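Type 4 fimbrial biogenesis protein PilF (Pseudomonas aeruginosa, PDB 2HO1) is an outer-membrane lipoprotein of tetratricopeptide repeats that is essential for localising the type IV pilus secretin PilQ to the outer membrane and assembling it. Local coordinates at residues 80-85 and 115-120; 126-131 and 144-149; 196-201 and 212-217. All coordinates share one frame; numbering follows the deposited sequence. Where two conformers were deposited one is given.

Contact 1. Residues 80-85 and 115-120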
loop_
_atom_site.group_PDB
_atom_site.type_symbol
_atom_site.label_atom_id
_atom_site.label_comp_id
_atom_site.label_asym_id
_atom_site.label_seq_id
_atom_site.Cartn_x
_atom_site.Cartn_y
_atom_site.Cartn_z
ATOM N N VAL A 80 19.703 17.284 1.995
ATOM C CA VAL A 80 20.972 17.944 2.307
ATOM C C VAL A 80 21.330 17.408 3.705
ATOM O O VAL A 80 22.402 16.863 3.895
ATOM C CB VAL A 80 20.893 19.487 2.388
ATOM C CG1 VAL A 80 22.176 20.027 3.072
ATOM C CG2 VAL A 80 20.766 20.106 0.973
ATOM N N PHE A 81 20.415 17.535 4.659
ATOM C CA PHE A 81 20.637 17.067 6.029
ATOM C C PHE A 81 20.886 15.561 6.125
ATOM O O PHE A 81 21.732 15.110 6.891
ATOM C CB PHE A 81 19.454 17.443 6.922
ATOM C CG PHE A 81 19.343 18.912 7.199
ATOM C CD1 PHE A 81 20.449 19.646 7.581
ATOM C CD2 PHE A 81 18.126 19.557 7.090
ATOM C CE1 PHE A 81 20.346 20.997 7.838
ATOM C CE2 PHE A 81 18.019 20.907 7.347
ATOM C CZ PHE A 81 19.129 21.627 7.722
ATOM N N GLN A 82 20.106 14.794 5.370
ATOM C CA GLN A 82 20.216 13.344 5.352
ATOM C C GLN A 82 21.617 12.994 4.905
ATOM O O GLN A 82 22.256 12.114 5.458
ATOM C CB GLN A 82 19.173 12.776 4.376
ATOM C CG GLN A 82 19.346 11.327 3.943
ATOM C CD GLN A 82 18.187 10.882 3.024
ATOM O OE1 GLN A 82 17.381 11.713 2.579
ATOM N NE2 GLN A 82 18.106 9.592 2.746
ATOM N N THR A 83 22.090 13.689 3.884
ATOM C CA THR A 83 23.432 13.467 3.366
ATOM C C THR A 83 24.506 13.825 4.435
ATOM O O THR A 83 25.550 13.176 4.520
ATOM C CB THR A 83 23.661 14.320 2.089
ATOM O OG1 THR A 83 22.638 14.007 1.123
ATOM C CG2 THR A 83 25.065 14.041 1.492
ATOM N N GLU A 84 24.253 14.859 5.231
ATOM C CA GLU A 84 25.195 15.249 6.299
ATOM C C GLU A 84 25.011 14.473 7.605
ATOM O O GLU A 84 25.533 14.884 8.641
ATOM C CB GLU A 84 25.057 16.711 6.653
ATOM C CG GLU A 84 25.282 17.644 5.511
ATOM C CD GLU A 84 25.139 19.080 5.938
ATOM O OE1 GLU A 84 24.372 19.363 6.894
ATOM O OE2 GLU A 84 25.793 19.925 5.302
HETATM N N MSE A 85 24.252 13.385 7.550
HETATM C CA MSE A 85 23.998 12.556 8.726
HETATM C C MSE A 85 23.424 13.333 9.906
HETATM O O MSE A 85 23.871 13.183 11.045
HETATM C CB MSE A 85 25.274 11.842 9.156
HETATM C CG MSE A 85 25.829 10.911 8.082
HETATM SE SE MSE A 85 24.636 9.454 7.649
HETATM C CE MSE A 85 25.320 8.119 8.856
ATOM N N LEU A 115 13.712 6.727 6.128
ATOM C CA LEU A 115 13.256 5.929 7.263
ATOM C C LEU A 115 13.880 4.541 7.277
ATOM O O LEU A 115 14.234 4.033 8.344
ATOM C CB LEU A 115 11.728 5.846 7.297
ATOM C CG LEU A 115 11.097 7.206 7.610
ATOM C CD1 LEU A 115 9.599 7.155 7.303
ATOM C CD2 LEU A 115 11.380 7.602 9.084
ATOM N N TYR A 116 14.030 3.942 6.098
ATOM C CA TYR A 116 14.644 2.617 5.950
ATOM C C TYR A 116 16.128 2.663 6.424
ATOM O O TYR A 116 16.588 1.781 7.147
ATOM C CB TYR A 116 14.571 2.180 4.483
ATOM C CG TYR A 116 15.406 0.961 4.110
ATOM C CD1 TYR A 116 15.037 -0.311 4.530
ATOM C CD2 TYR A 116 16.564 1.089 3.352
ATOM C CE1 TYR A 116 15.794 -1.422 4.214
ATOM C CE2 TYR A 116 17.339 -0.030 3.022
ATOM C CZ TYR A 116 16.940 -1.277 3.463
ATOM O OH TYR A 116 17.669 -2.396 3.167
ATOM N N GLU A 117 16.869 3.683 5.999
ATOM C CA GLU A 117 18.262 3.849 6.405
ATOM C C GLU A 117 18.364 4.056 7.918
ATOM O O GLU A 117 19.363 3.692 8.527
ATOM C CB GLU A 117 18.871 5.066 5.712
ATOM C CG GLU A 117 19.172 4.869 4.253
ATOM C CD GLU A 117 19.406 6.178 3.508
ATOM O OE1 GLU A 117 19.612 7.235 4.152
ATOM O OE2 GLU A 117 19.384 6.143 2.262
ATOM N N GLN A 118 17.339 4.669 8.512
ATOM C CA GLN A 118 17.312 4.919 9.946
ATOM C C GLN A 118 16.769 3.733 10.722
ATOM O O GLN A 118 16.607 3.803 11.922
ATOM C CB GLN A 118 16.430 6.117 10.234
ATOM C CG GLN A 118 16.932 7.376 9.607
ATOM C CD GLN A 118 18.175 7.847 10.268
ATOM O OE1 GLN A 118 18.192 8.036 11.499
ATOM N NE2 GLN A 118 19.236 8.049 9.476
ATOM N N LYS A 119 16.441 2.664 10.016
ATOM C CA LYS A 119 15.915 1.440 10.619
ATOM C C LYS A 119 14.542 1.594 11.271
ATOM O O LYS A 119 14.183 0.848 12.159
ATOM C CB LYS A 119 16.963 0.863 11.586
ATOM C CG LYS A 119 18.360 0.840 10.915
ATOM C CD LYS A 119 19.360 -0.159 11.520
ATOM C CE LYS A 119 20.775 0.048 10.916
ATOM N NZ LYS A 119 20.851 -0.070 9.405
ATOM N N ARG A 120 13.774 2.574 10.802
ATOM C CA ARG A 120 12.429 2.822 11.303
ATOM C C ARG A 120 11.507 2.163 10.276
ATOM O O ARG A 120 10.725 2.828 9.615
ATOM C CB ARG A 120 12.164 4.330 11.386
ATOM C CG ARG A 120 12.952 5.033 12.532
ATOM C CD ARG A 120 13.037 6.537 12.388
ATOM N NE ARG A 120 11.731 7.195 12.440
ATOM C CZ ARG A 120 11.558 8.487 12.197
ATOM N NH1 ARG A 120 12.605 9.253 11.911
ATOM N NH2 ARG A 120 10.339 9.004 12.151
#

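Contact 2. Residues 126-131 and 144-149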
loop_
_atom_site.group_PDB
_atom_site.type_symbol
_atom_site.label_atom_id
_atom_site.label_comp_id
_atom_site.label_asym_id
_atom_site.label_seq_id
_atom_site.Cartn_x
_atom_site.Cartn_y
_atom_site.Cartn_z
ATOM N N GLN A 126 4.868 2.353 6.013
ATOM C CA GLN A 126 3.691 3.190 5.933
ATOM C C GLN A 126 3.793 4.314 4.884
ATOM O O GLN A 126 2.838 4.527 4.106
ATOM C CB GLN A 126 3.375 3.793 7.310
ATOM C CG GLN A 126 2.931 2.736 8.344
ATOM C CD GLN A 126 2.860 3.274 9.788
ATOM O OE1 GLN A 126 3.609 4.185 10.172
ATOM N NE2 GLN A 126 1.970 2.686 10.600
ATOM N N ARG A 127 4.923 5.034 4.863
ATOM C CA ARG A 127 5.088 6.127 3.909
ATOM C C ARG A 127 5.159 5.587 2.500
ATOM O O ARG A 127 4.610 6.185 1.593
ATOM C CB ARG A 127 6.340 6.968 4.214
ATOM C CG ARG A 127 6.330 7.627 5.567
ATOM C CD ARG A 127 5.195 8.627 5.712
ATOM N NE ARG A 127 5.297 9.436 6.925
ATOM C CZ ARG A 127 4.522 10.497 7.168
ATOM N NH1 ARG A 127 3.613 10.859 6.274
ATOM N NH2 ARG A 127 4.635 11.189 8.299
ATOM N N LEU A 128 5.824 4.448 2.327
ATOM C CA LEU A 128 5.947 3.829 1.021
ATOM C C LEU A 128 4.592 3.308 0.507
ATOM O O LEU A 128 4.307 3.400 -0.689
ATOM C CB LEU A 128 6.982 2.705 1.069
ATOM C CG LEU A 128 8.401 3.237 1.294
ATOM C CD1 LEU A 128 9.334 2.067 1.661
ATOM C CD2 LEU A 128 8.904 3.985 0.030
ATOM N N LEU A 129 3.758 2.768 1.400
ATOM C CA LEU A 129 2.430 2.299 1.008
ATOM C C LEU A 129 1.622 3.492 0.473
ATOM O O LEU A 129 0.853 3.366 -0.484
ATOM C CB LEU A 129 1.683 1.693 2.202
ATOM C CG LEU A 129 2.069 0.280 2.624
ATOM C CD1 LEU A 129 1.181 -0.186 3.778
ATOM C CD2 LEU A 129 1.907 -0.645 1.440
ATOM N N GLU A 130 1.781 4.661 1.091
ATOM C CA GLU A 130 1.036 5.813 0.609
ATOM C C GLU A 130 1.634 6.258 -0.748
ATOM O O GLU A 130 0.909 6.630 -1.672
ATOM C CB GLU A 130 1.065 6.953 1.643
ATOM C CG GLU A 130 0.447 8.252 1.148
ATOM C CD GLU A 130 -1.084 8.195 0.958
ATOM O OE1 GLU A 130 -1.828 8.037 1.966
ATOM O OE2 GLU A 130 -1.535 8.312 -0.221
ATOM N N ALA A 131 2.949 6.181 -0.875
ATOM C CA ALA A 131 3.619 6.573 -2.119
ATOM C C ALA A 131 3.167 5.722 -3.291
ATOM O O ALA A 131 3.029 6.211 -4.394
ATOM C CB ALA A 131 5.113 6.436 -1.977
ATOM N N PHE A 144 8.327 0.458 -5.092
ATOM C CA PHE A 144 8.160 -0.969 -4.858
ATOM C C PHE A 144 9.470 -1.654 -4.480
ATOM O O PHE A 144 9.470 -2.661 -3.745
ATOM C CB PHE A 144 7.549 -1.662 -6.069
ATOM C CG PHE A 144 6.082 -1.406 -6.216
ATOM C CD1 PHE A 144 5.200 -1.721 -5.178
ATOM C CD2 PHE A 144 5.571 -0.816 -7.366
ATOM C CE1 PHE A 144 3.855 -1.453 -5.274
ATOM C CE2 PHE A 144 4.202 -0.547 -7.452
ATOM C CZ PHE A 144 3.356 -0.873 -6.397
ATOM N N GLU A 145 10.580 -1.162 -5.011
ATOM C CA GLU A 145 11.853 -1.724 -4.603
ATOM C C GLU A 145 11.992 -1.475 -3.083
ATOM O O GLU A 145 12.361 -2.365 -2.329
ATOM C CB GLU A 145 13.017 -1.031 -5.313
ATOM C CG GLU A 145 14.374 -1.515 -4.795
ATOM C CD GLU A 145 15.551 -0.828 -5.456
ATOM O OE1 GLU A 145 15.515 0.416 -5.622
ATOM O OE2 GLU A 145 16.516 -1.546 -5.801
ATOM N N ASN A 146 11.699 -0.258 -2.646
ATOM C CA ASN A 146 11.802 0.089 -1.229
ATOM C C ASN A 146 10.882 -0.734 -0.332
ATOM O O ASN A 146 11.264 -1.114 0.768
ATOM C CB ASN A 146 11.574 1.589 -1.018
ATOM C CG ASN A 146 12.774 2.405 -1.447
ATOM O OD1 ASN A 146 13.893 1.900 -1.448
ATOM N ND2 ASN A 146 12.551 3.661 -1.809
ATOM N N LEU A 147 9.685 -1.024 -0.815
ATOM C CA LEU A 147 8.742 -1.847 -0.065
ATOM C C LEU A 147 9.353 -3.233 0.081
ATOM O O LEU A 147 9.229 -3.877 1.129
ATOM C CB LEU A 147 7.395 -1.899 -0.799
ATOM C CG LEU A 147 6.546 -0.633 -0.584
ATOM C CD1 LEU A 147 5.347 -0.616 -1.568
ATOM C CD2 LEU A 147 6.044 -0.575 0.855
ATOM N N GLY A 148 10.015 -3.707 -0.971
ATOM C CA GLY A 148 10.675 -5.009 -0.895
ATOM C C GLY A 148 11.848 -5.022 0.090
ATOM O O GLY A 148 11.997 -5.946 0.888
ATOM N N LEU A 149 12.683 -3.992 0.063
ATOM C CA LEU A 149 13.808 -3.967 0.987
ATOM C C LEU A 149 13.312 -3.891 2.434
ATOM O O LEU A 149 13.829 -4.608 3.300
ATOM C CB LEU A 149 14.748 -2.798 0.655
ATOM C CG LEU A 149 15.495 -2.910 -0.684
ATOM C CD1 LEU A 149 16.015 -1.549 -1.068
ATOM C CD2 LEU A 149 16.642 -3.909 -0.618
#

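Contact 3. Residues 196-201 and 212-217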
loop_
_atom_site.group_PDB
_atom_site.type_symbol
_atom_site.label_atom_id
_atom_site.label_comp_id
_atom_site.label_asym_id
_atom_site.label_seq_id
_atom_site.Cartn_x
_atom_site.Cartn_y
_atom_site.Cartn_z
ATOM N N GLN A 196 18.270 -17.216 -13.562
ATOM C CA GLN A 196 17.775 -16.294 -14.557
ATOM C C GLN A 196 17.904 -14.868 -14.095
ATOM O O GLN A 196 18.417 -14.027 -14.832
ATOM C CB GLN A 196 16.324 -16.595 -14.874
ATOM C CG GLN A 196 16.149 -17.855 -15.694
ATOM C CD GLN A 196 14.717 -18.076 -16.068
ATOM O OE1 GLN A 196 13.914 -18.551 -15.248
ATOM N NE2 GLN A 196 14.364 -17.709 -17.306
ATOM N N TYR A 197 17.436 -14.589 -12.876
ATOM C CA TYR A 197 17.513 -13.239 -12.348
ATOM C C TYR A 197 18.971 -12.843 -12.124
ATOM O O TYR A 197 19.345 -11.688 -12.309
ATOM C CB TYR A 197 16.699 -13.126 -11.048
ATOM C CG TYR A 197 15.222 -12.893 -11.288
ATOM C CD1 TYR A 197 14.750 -11.649 -11.701
ATOM C CD2 TYR A 197 14.298 -13.928 -11.128
ATOM C CE1 TYR A 197 13.392 -11.441 -11.947
ATOM C CE2 TYR A 197 12.942 -13.735 -11.364
ATOM C CZ TYR A 197 12.490 -12.492 -11.770
ATOM O OH TYR A 197 11.127 -12.284 -11.946
ATOM N N TYR A 198 19.799 -13.806 -11.747
ATOM C CA TYR A 198 21.203 -13.501 -11.540
ATOM C C TYR A 198 21.825 -13.042 -12.861
ATOM O O TYR A 198 22.471 -11.990 -12.933
ATOM C CB TYR A 198 21.968 -14.714 -11.045
ATOM C CG TYR A 198 23.363 -14.344 -10.630
ATOM C CD1 TYR A 198 24.417 -14.360 -11.553
ATOM C CD2 TYR A 198 23.635 -13.952 -9.316
ATOM C CE1 TYR A 198 25.709 -14.001 -11.175
ATOM C CE2 TYR A 198 24.911 -13.587 -8.925
ATOM C CZ TYR A 198 25.950 -13.611 -9.854
ATOM O OH TYR A 198 27.219 -13.236 -9.458
ATOM N N ASP A 199 21.628 -13.828 -13.913
ATOM C CA ASP A 199 22.187 -13.444 -15.200
ATOM C C ASP A 199 21.719 -12.037 -15.572
ATOM O O ASP A 199 22.506 -11.239 -16.073
ATOM C CB ASP A 199 21.807 -14.463 -16.284
ATOM C CG ASP A 199 22.380 -15.841 -16.008
ATOM O OD1 ASP A 199 23.490 -15.920 -15.443
ATOM O OD2 ASP A 199 21.731 -16.854 -16.351
ATOM N N LEU A 200 20.452 -11.718 -15.309
ATOM C CA LEU A 200 19.946 -10.384 -15.632
ATOM C C LEU A 200 20.706 -9.350 -14.811
ATOM O O LEU A 200 21.008 -8.252 -15.288
ATOM C CB LEU A 200 18.443 -10.279 -15.346
ATOM C CG LEU A 200 17.760 -8.936 -15.655
ATOM C CD1 LEU A 200 17.832 -8.619 -17.149
ATOM C CD2 LEU A 200 16.307 -8.997 -15.198
ATOM N N PHE A 201 21.028 -9.698 -13.572
ATOM C CA PHE A 201 21.784 -8.776 -12.732
ATOM C C PHE A 201 23.216 -8.619 -13.261
ATOM O O PHE A 201 23.739 -7.513 -13.322
ATOM C CB PHE A 201 21.837 -9.281 -11.283
ATOM C CG PHE A 201 23.075 -8.868 -10.553
ATOM C CD1 PHE A 201 23.211 -7.585 -10.065
ATOM C CD2 PHE A 201 24.149 -9.758 -10.423
ATOM C CE1 PHE A 201 24.404 -7.181 -9.455
ATOM C CE2 PHE A 201 25.331 -9.369 -9.825
ATOM C CZ PHE A 201 25.465 -8.080 -9.340
ATOM N N LEU A 212 29.287 -12.091 -5.956
ATOM C CA LEU A 212 30.251 -13.047 -6.499
ATOM C C LEU A 212 30.004 -14.396 -5.841
ATOM O O LEU A 212 29.997 -15.426 -6.516
ATOM C CB LEU A 212 31.713 -12.590 -6.252
ATOM C CG LEU A 212 32.152 -11.412 -7.131
ATOM C CD1 LEU A 212 33.454 -10.809 -6.620
ATOM C CD2 LEU A 212 32.285 -11.880 -8.589
ATOM N N LEU A 213 29.770 -14.395 -4.536
ATOM C CA LEU A 213 29.534 -15.646 -3.831
ATOM C C LEU A 213 28.224 -16.302 -4.282
ATOM O O LEU A 213 28.147 -17.535 -4.411
ATOM C CB LEU A 213 29.502 -15.418 -2.332
ATOM C CG LEU A 213 29.339 -16.699 -1.512
ATOM C CD1 LEU A 213 30.571 -17.590 -1.676
ATOM C CD2 LEU A 213 29.136 -16.345 -0.062
ATOM N N LEU A 214 27.200 -15.483 -4.524
ATOM C CA LEU A 214 25.908 -16.001 -4.968
ATOM C C LEU A 214 26.095 -16.633 -6.343
ATOM O O LEU A 214 25.570 -17.715 -6.608
ATOM C CB LEU A 214 24.849 -14.877 -5.033
ATOM C CG LEU A 214 23.474 -15.196 -5.665
ATOM C CD1 LEU A 214 22.843 -16.416 -4.969
ATOM C CD2 LEU A 214 22.541 -13.969 -5.555
ATOM N N GLY A 215 26.837 -15.949 -7.213
ATOM C CA GLY A 215 27.087 -16.461 -8.550
ATOM C C GLY A 215 27.914 -17.737 -8.503
ATOM O O GLY A 215 27.724 -18.658 -9.298
ATOM N N ILE A 216 28.859 -17.785 -7.573
ATOM C CA ILE A 216 29.689 -18.962 -7.396
ATOM C C ILE A 216 28.824 -20.136 -6.978
ATOM O O ILE A 216 28.907 -21.214 -7.563
ATOM C CB ILE A 216 30.785 -18.738 -6.346
ATOM C CG1 ILE A 216 31.934 -17.925 -6.940
ATOM C CG2 ILE A 216 31.290 -20.068 -5.819
ATOM C CD1 ILE A 216 32.885 -17.371 -5.910
ATOM N N ARG A 217 27.979 -19.943 -5.971
ATOM C CA ARG A 217 27.114 -21.033 -5.521
ATOM C C ARG A 217 26.094 -21.462 -6.596
ATOM O O ARG A 217 25.696 -22.631 -6.641
ATOM C CB ARG A 217 26.403 -20.646 -4.222
ATOM C CG ARG A 217 27.337 -20.564 -3.014
ATOM C CD ARG A 217 26.692 -19.807 -1.882
ATOM N NE ARG A 217 27.430 -19.884 -0.622
ATOM C CZ ARG A 217 27.142 -19.134 0.446
ATOM N NH1 ARG A 217 26.149 -18.242 0.393
ATOM N NH2 ARG A 217 27.846 -19.255 1.565
#

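Contact 1. Residues 80-85 and 115-120
The amide of Gln82 meets the carboxylate of Glu117, and the two flat groups are turned 56° apart. Relative to the amide plane, the meeting is close to flat: Glu117 OE1 lies near the plane of the Gln82 amide. Relative to the carboxylate plane it is not, because Gln82 NE2 stands above that plane, 37° out of it. A third flat group, the Arg120 guanidinium, takes no part in the pairing. Leu115 CD2 of its own segment sits over the centre of one of its faces, 3.2 Å above the plane.

The link between the segments is one hydrogen bond. Gln82 NE2 gives it to Glu117 OE1 at 3.1 Å, with an N-H...O angle of 160°. Glu117 OE2 is further off, 3.7 Å from Gln82 NE2. The backbones stay well apart, with 9.8 Å between Gln82 CA and Glu117 CA, so the bond depends on long side chains. The Gln82 chain is extended, with CG anti to the backbone N. Glu117 is also extended beyond CG, and the two chains cross at about a right angle. The other end of the Gln82 amide is used as well: Gln82 OE1 is hydrogen-bonded to Tyr94 OH. Held at both ends, the amide has its flip state and rotation largely fixed.

Both segments are C-terminal helix ends closed by Schellman motifs, with Met85 (a selenomethionine) and Lys119 at positive phi. This is a surface contact between the ends of helices 71-83 and 105-117. Tyr94 on helix 87-100 joins the polar cluster. Helix 121-131 packs on Leu115, while Arg120 makes salt bridges to Asp91 and Glu123.

Contact 2. Residues 126-131 and 144-149
Leu128 CB meets Leu147 CD2 at 3.4 Å, tighter than usual for two carbons. Two torsions of Leu147 set this up. The first places CG anti to the carbonyl carbon (chi1 -79°), and the second (chi2 168°) turns the CD2 methyl toward Leu128 CB. The same methyl is 4.2 Å from Leu129 CD2, and these two leucine side chains cross at about a right angle.

Leu128 also has its CG anti to the carbonyl carbon, and its branched end points across to Asn146. Both its methyls press on Asn146 CB from one side, with Leu128 CD1 at 3.5 Å from Asn146 CB and Leu128 CD2 at 3.7 Å. The two side chains cross at about a right angle. Asn146 thus offers its aliphatic base to the leucine, while its ND2 is hydrogen-bonded to Asn109 OD1 on helix 105-117. The contact itself is purely van der Waals.

The helices run nearly antiparallel, with 152° between their directions and axes 9.6 Å apart at closest approach. This joins helix 121-131, assigned to TPR 3, to helix 140-153, assigned to TPR 4, the step by which repeats stack into a superhelix. On helix 157-170, Tyr163 packs against both Leu129 and Leu147. The second subunit also reaches helix 121-131: its Gln126 packs on Leu129, and its Tyr125 OH is hydrogen-bonded to Glu130 OE1.

Contact 3. Residues 196-201 and 212-217
Helix segments 196-201 and 212-217 come nearest at Tyr198 and Gly215, whose CA atoms are 7.2 Å apart. Their axes pass 11.0 Å from each other, with 136° between the N-to-C directions. The helices are therefore antiparallel in sense but strongly inclined. Both are regular here: Phe201 N bonds to Tyr197 O, and Ile216 N to Leu212 O.

Tyr198 bridges the gap. Its CG is anti to the backbone N (chi1 -171°), and the ring extends across to the opposite helix. The far end of the ring reaches bare backbone at Gly215, where Tyr198 CZ is 3.3 Å from Gly215 CA. The hydroxyl follows the same line, with Tyr198 OH 3.4 Å from Gly215 CA.

The pairing belongs to the tetratricopeptide superhelix. Helix 191-202 falls in the inferred TPR 5 and helix 209-221 in the inferred TPR 6, so the tyrosine packs between successive repeats. The phenolic oxygen is buried but has polar partners: it is hydrogen-bonded to Ser211 O, just before segment 212-217, and to Gln207 NE2 in the preceding loop. These bonds anchor the ring at its far end.

Leu214 meets the ring nearer its base. Its CG is 3.9 Å from Tyr198 CD2, and the two side chains slide past each other in opposite directions. Phe201, one turn along from Tyr198, places its CD2 4.2 Å above one face of the tyrosine ring, offset toward the rim. Tyr231 on helix 225-238 also touches Tyr198.

Overall arrangement
Contact 1 lies at the surface, while contacts 2 and 3 are buried. Contacts 2 and 3 join neighbouring assigned repeats, TPR 3 to 4 and TPR 5 to 6; contact 1 links the ends of helices 71-83 and 105-117. The chemistry follows the location. Contact 1 is polar and uses long side chains. Contact 2 is leucine packing, with the aliphatic base of an asparagine, and contact 3 sets an aromatic ring against a glycine. Contacts 1 and 2 share no helix, but helix 105-117 leads directly into helix 121-131. They touch, for example where Leu115 CD1 meets Arg127 CG at 3.7 Å. Contact 3 stands apart, its centre about 25 Å from that of contact 2.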